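Thiamine phosphate pyrophosphorylase (Bacteroides thetaiotaomicron VPI-5482, PDB 3CEU) probably catalyses the formation of thiamine phosphate, the thiamine-phosphate diphosphorylase step in the biosynthesis of thiamine diphosphate. Local coordinates at residues H31-E36 with T59-Y64; E100-K105 with A140-S145. All blocks are in the same frame, centred on the assembly; numbering follows the deposited sequence.

Contact 1 (H31-E36 with T59-Y64); sequences HLRKPE and THEHFY
Arg33 and His60 meet because of their first torsions: His60, with CG anti to its own carbonyl carbon (chi1 -65°), turns its ring under CB of Arg33, while Arg33 sends CG anti to its backbone N (chi1 -179°) and runs extended to NE, carrying CG and CD along the ring until CD lies 3.4 Å from His60 ND1. The two residues follow neighbouring strands of a TIM barrel, 29-32 and 57-59, where these parallel strands give way to their C-terminal loops. The CH-pi contact runs 4.0 Å from Arg33 CB to the centroid of the His60 ring, and the guanidinium plane stands nearly perpendicular to that ring.

Both imidazole nitrogens of His60 are engaged in the plane of the ring. NE2 shares a nearly straight hydrogen bond of 2.7 Å with ND1 of His31, the two rings meeting rim to rim with their planes almost at right angles. ND1 is hydrogen-bonded to a water at 2.8 Å, and the same water accepts the N-H of Arg33 NE, fastening the arginine chain to the ring. His31 NE2 is hydrogen-bonded to Tyr110 OH and the His60 ring stacks with His75, which would limit the rotation of both rings.

The backbone carries the strand pairing, Leu32 beside Thr59, one step further: His60 N donates to Leu32 O at 2.8 Å. On the same sheet face as the Leu32 side chain, Thr59 directs OG1 onward to the loop that follows, donating to Glu61 O at 2.7 Å on an in-plane lone pair. Glu61 points toward segment 31-36, and the bend at chi2 brings its carboxylate to Lys34 and Pro35. Its OE2 takes the backbone N-H of Lys34 at 2.9 Å, the nitrogen approaching from above the carboxylate plane, 52° out of it.

Contact 2 (E100-K105 with A140-S145); sequences EVKNRK and AKIIDS
Lys105 lays the end of its chain against the 140-145 loop, its CE 2.9 Å from the carbonyl oxygen of Ile142 and its NZ beside the carboxylate of Asp144. The salt bridge is long, 3.4 Å from NZ to Asp144 OD1, and as a hydrogen bond it is weak. Bends at chi3 and chi4 (-75° and -64°) curl the lysine round to this position, and the two side chains arrive from opposite directions.

Next to the charged pair, Ile142 covers an apolar patch with both of its branches: CG2 lies 4.2 Å from Val101 CG1, and CD1 rests against CD of the extended Lys102 chain.

Further out, the backbone holds the partners in place. Lys105 N donates to Val101 O at 3.0 Å, which ties the lysine to the last turn of helix 98-102. Asp144 OD2 accepts its stronger bond from the backbone N of Lys146. With an alanine at Asp144, the Lys105 ammonium is likely to lose its carboxylate mate and Lys146 N its side-chain acceptor.

The contact thus joins the C-terminal end of helix 98-102 to the loop that leads from helix 131-139 into strand 147-150; beneath it Val101 packs on strands 90-95 and 110-113, while Ile143 turns away to Phe164 and Phe166.

In the fold
Both contacts belong to one closed, eight-stranded parallel barrel, their centres about 25 Å apart and their nearest atoms about 11 Å apart. They follow in series along the chain: contact 1 is complete before contact 2 begins. Contact 1 joins the ends of two adjacent strands, the second and third, and is largely buried. Contact 2, further from the centre of the chain and only partly buried, joins the end of helix 98-102 to the loop between helix 131-139 and strand 147-150, at the N-terminal ends of the strands. As TIM-barrel active sites lie at the C-terminal strand ends, contact 1 is probably on the catalytic side, and contact 2 is structural packing on the other.

Contact 1 (H31-E36 with T59-Y64)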
# COMPACT_ATOMS: atom_id res chain seq x y z
N HIS A 31 -2.61 2.51 2.71
CA HIS A 31 -2.64 3.59 1.73
C HIS A 31 -4.10 3.97 1.47
O HIS A 31 -4.85 3.21 0.85
CB HIS A 31 -1.96 3.18 0.43
CG HIS A 31 -0.51 3.56 0.36
ND1 HIS A 31 -0.03 4.51 -0.51
CD2 HIS A 31 0.56 3.15 1.09
CE1 HIS A 31 1.27 4.67 -0.31
NE2 HIS A 31 1.65 3.86 0.66
N LEU A 32 -4.48 5.14 1.98
CA LEU A 32 -5.83 5.65 1.83
C LEU A 32 -5.97 6.28 0.45
O LEU A 32 -5.40 7.34 0.19
CB LEU A 32 -6.13 6.69 2.92
CG LEU A 32 -7.49 7.37 2.92
CD1 LEU A 32 -8.60 6.33 2.97
CD2 LEU A 32 -7.58 8.31 4.11
N ARG A 33 -6.70 5.62 -0.42
CA ARG A 33 -6.92 6.13 -1.77
C ARG A 33 -8.41 6.13 -2.10
O ARG A 33 -9.01 5.07 -2.29
CB ARG A 33 -6.12 5.28 -2.78
CG ARG A 33 -6.22 5.70 -4.24
CD ARG A 33 -5.21 4.91 -5.07
NE ARG A 33 -5.41 5.04 -6.51
CZ ARG A 33 -6.43 4.52 -7.20
NH1 ARG A 33 -7.37 3.81 -6.58
NH2 ARG A 33 -6.50 4.68 -8.51
N LYS A 34 -8.98 7.33 -2.12
CA LYS A 34 -10.40 7.53 -2.42
C LYS A 34 -10.50 8.60 -3.50
O LYS A 34 -10.80 9.76 -3.21
CB LYS A 34 -11.14 8.02 -1.17
CG LYS A 34 -11.05 7.11 0.04
CD LYS A 34 -11.61 5.74 -0.25
CE LYS A 34 -11.67 4.88 1.00
NZ LYS A 34 -12.17 3.52 0.68
N PRO A 35 -10.26 8.22 -4.76
CA PRO A 35 -10.31 9.13 -5.91
C PRO A 35 -11.55 10.01 -5.99
O PRO A 35 -12.67 9.53 -5.84
CB PRO A 35 -10.23 8.18 -7.11
CG PRO A 35 -9.51 6.97 -6.56
CD PRO A 35 -10.13 6.82 -5.20
N GLU A 36 -11.34 11.31 -6.22
CA GLU A 36 -12.44 12.27 -6.36
C GLU A 36 -13.52 12.09 -5.29
O GLU A 36 -14.66 11.72 -5.61
CB GLU A 36 -13.09 12.11 -7.74
CG GLU A 36 -12.16 12.30 -8.95
CD GLU A 36 -11.80 13.76 -9.21
OE1 GLU A 36 -12.72 14.61 -9.32
OE2 GLU A 36 -10.59 14.05 -9.34
N THR A 59 -2.04 8.96 2.73
CA THR A 59 -3.21 9.34 1.94
C THR A 59 -2.88 9.85 0.55
O THR A 59 -1.90 10.56 0.35
CB THR A 59 -4.04 10.44 2.66
OG1 THR A 59 -5.14 10.83 1.83
CG2 THR A 59 -3.19 11.66 2.97
N HIS A 60 -3.72 9.49 -0.42
CA HIS A 60 -3.52 9.91 -1.79
C HIS A 60 -4.35 11.15 -2.13
O HIS A 60 -4.23 11.72 -3.21
CB HIS A 60 -3.88 8.79 -2.77
CG HIS A 60 -3.00 7.59 -2.67
ND1 HIS A 60 -2.66 6.81 -3.76
CD2 HIS A 60 -2.40 7.01 -1.60
CE1 HIS A 60 -1.89 5.81 -3.37
NE2 HIS A 60 -1.72 5.91 -2.06
N GLU A 61 -5.19 11.58 -1.20
CA GLU A 61 -6.02 12.74 -1.45
C GLU A 61 -6.03 13.67 -0.25
O GLU A 61 -5.61 13.28 0.84
CB GLU A 61 -7.45 12.30 -1.81
CG GLU A 61 -7.61 11.73 -3.23
CD GLU A 61 -7.15 10.28 -3.38
OE1 GLU A 61 -6.84 9.86 -4.52
OE2 GLU A 61 -7.13 9.55 -2.36
N HIS A 62 -6.50 14.89 -0.45
CA HIS A 62 -6.59 15.85 0.65
C HIS A 62 -5.40 15.71 1.58
O HIS A 62 -5.52 15.21 2.71
CB HIS A 62 -7.89 15.62 1.41
CG HIS A 62 -9.09 15.61 0.52
ND1 HIS A 62 -9.39 16.65 -0.34
CD2 HIS A 62 -10.05 14.67 0.33
CE1 HIS A 62 -10.48 16.35 -1.02
NE2 HIS A 62 -10.90 15.16 -0.63
N PHE A 63 -4.26 16.17 1.10
CA PHE A 63 -3.02 16.10 1.84
C PHE A 63 -3.07 16.84 3.17
O PHE A 63 -2.29 16.55 4.07
CB PHE A 63 -1.88 16.62 0.95
CG PHE A 63 -1.56 15.73 -0.23
CD1 PHE A 63 -0.91 16.25 -1.35
CD2 PHE A 63 -1.86 14.37 -0.21
CE1 PHE A 63 -0.55 15.43 -2.42
CE2 PHE A 63 -1.51 13.54 -1.28
CZ PHE A 63 -0.86 14.08 -2.39
N TYR A 64 -4.01 17.77 3.33
CA TYR A 64 -4.09 18.50 4.58
C TYR A 64 -4.43 17.54 5.73
O TYR A 64 -4.15 17.83 6.89
CB TYR A 64 -5.14 19.60 4.50
CG TYR A 64 -6.54 19.12 4.80
CD1 TYR A 64 -7.31 18.49 3.82
CD2 TYR A 64 -7.09 19.28 6.07
CE1 TYR A 64 -8.59 18.02 4.10
CE2 TYR A 64 -8.36 18.82 6.36
CZ TYR A 64 -9.10 18.19 5.37
OH TYR A 64 -10.36 17.74 5.68
O HOH W 1 -3.19 7.01 -6.51

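Contact 2 (E100-K105 with A140-S145)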
# COMPACT_ATOMS: atom_id res chain seq x y z
N GLU A 100 12.60 4.71 -14.11
CA GLU A 100 11.92 5.66 -13.22
C GLU A 100 12.35 5.46 -11.77
O GLU A 100 12.77 6.41 -11.10
CB GLU A 100 10.40 5.53 -13.33
CG GLU A 100 9.79 6.58 -14.27
CD GLU A 100 8.27 6.61 -14.24
OE1 GLU A 100 7.67 6.56 -13.14
OE2 GLU A 100 7.66 6.71 -15.33
N VAL A 101 12.24 4.22 -11.29
CA VAL A 101 12.61 3.89 -9.92
C VAL A 101 14.05 4.29 -9.70
O VAL A 101 14.40 4.80 -8.64
CB VAL A 101 12.54 2.37 -9.67
CG1 VAL A 101 12.94 2.09 -8.24
CG2 VAL A 101 11.14 1.85 -9.96
N LYS A 102 14.88 4.04 -10.71
CA LYS A 102 16.29 4.35 -10.65
C LYS A 102 16.54 5.83 -10.42
O LYS A 102 17.27 6.21 -9.52
CB LYS A 102 16.99 3.90 -11.93
CG LYS A 102 18.48 4.21 -12.00
CD LYS A 102 19.08 3.70 -13.31
CE LYS A 102 20.55 4.12 -13.48
NZ LYS A 102 21.12 3.67 -14.80
N ASN A 103 15.93 6.68 -11.24
CA ASN A 103 16.16 8.11 -11.08
C ASN A 103 15.08 8.81 -10.27
O ASN A 103 14.67 9.91 -10.61
CB ASN A 103 16.26 8.78 -12.45
CG ASN A 103 16.99 7.93 -13.46
OD1 ASN A 103 18.08 7.41 -13.18
ND2 ASN A 103 16.40 7.78 -14.64
N ARG A 104 14.61 8.19 -9.19
CA ARG A 104 13.57 8.83 -8.40
C ARG A 104 13.44 8.31 -6.97
O ARG A 104 13.11 9.07 -6.07
CB ARG A 104 12.22 8.72 -9.12
CG ARG A 104 11.59 10.06 -9.46
CD ARG A 104 11.31 10.23 -10.95
NE ARG A 104 10.05 9.61 -11.36
CZ ARG A 104 9.52 9.71 -12.58
NH1 ARG A 104 10.14 10.39 -13.53
NH2 ARG A 104 8.36 9.12 -12.84
N LYS A 105 13.70 7.02 -6.78
CA LYS A 105 13.58 6.41 -5.47
C LYS A 105 14.29 7.16 -4.35
O LYS A 105 13.77 7.25 -3.25
CB LYS A 105 14.08 4.97 -5.52
CG LYS A 105 15.53 4.81 -5.97
CD LYS A 105 15.87 3.34 -6.24
CE LYS A 105 16.05 2.54 -4.97
NZ LYS A 105 17.20 3.05 -4.18
N ALA A 140 21.60 -4.80 -9.45
CA ALA A 140 22.07 -3.43 -9.61
C ALA A 140 21.69 -2.58 -8.41
O ALA A 140 21.98 -1.39 -8.36
CB ALA A 140 21.49 -2.83 -10.89
N LYS A 141 21.02 -3.21 -7.44
CA LYS A 141 20.60 -2.51 -6.23
C LYS A 141 19.51 -1.47 -6.50
O LYS A 141 19.13 -0.72 -5.60
CB LYS A 141 21.81 -1.84 -5.56
CG LYS A 141 22.96 -2.79 -5.22
CD LYS A 141 22.55 -3.86 -4.21
CE LYS A 141 23.69 -4.82 -3.92
NZ LYS A 141 23.22 -6.01 -3.16
N ILE A 142 19.01 -1.42 -7.74
CA ILE A 142 17.96 -0.47 -8.10
C ILE A 142 16.74 -0.76 -7.24
O ILE A 142 16.12 0.15 -6.69
CB ILE A 142 17.58 -0.59 -9.59
CG1 ILE A 142 18.77 -0.13 -10.45
CG2 ILE A 142 16.31 0.22 -9.89
CD1 ILE A 142 18.55 -0.18 -11.93
N ILE A 143 16.41 -2.03 -7.12
CA ILE A 143 15.29 -2.44 -6.30
C ILE A 143 15.81 -2.85 -4.93
O ILE A 143 16.66 -3.74 -4.81
CB ILE A 143 14.58 -3.64 -6.92
CG1 ILE A 143 13.73 -4.35 -5.87
CG2 ILE A 143 15.59 -4.57 -7.52
CD1 ILE A 143 12.98 -5.51 -6.40
N ASP A 144 15.30 -2.20 -3.90
CA ASP A 144 15.74 -2.52 -2.55
C ASP A 144 14.64 -2.27 -1.53
O ASP A 144 13.47 -2.12 -1.89
CB ASP A 144 17.00 -1.71 -2.21
CG ASP A 144 16.76 -0.20 -2.28
OD1 ASP A 144 17.70 0.55 -1.99
OD2 ASP A 144 15.63 0.22 -2.63
N SER A 145 15.01 -2.23 -0.26
CA SER A 145 14.04 -2.01 0.80
C SER A 145 13.16 -0.76 0.61
O SER A 145 12.17 -0.60 1.32
CB SER A 145 14.77 -1.92 2.13
OG SER A 145 15.88 -1.04 2.02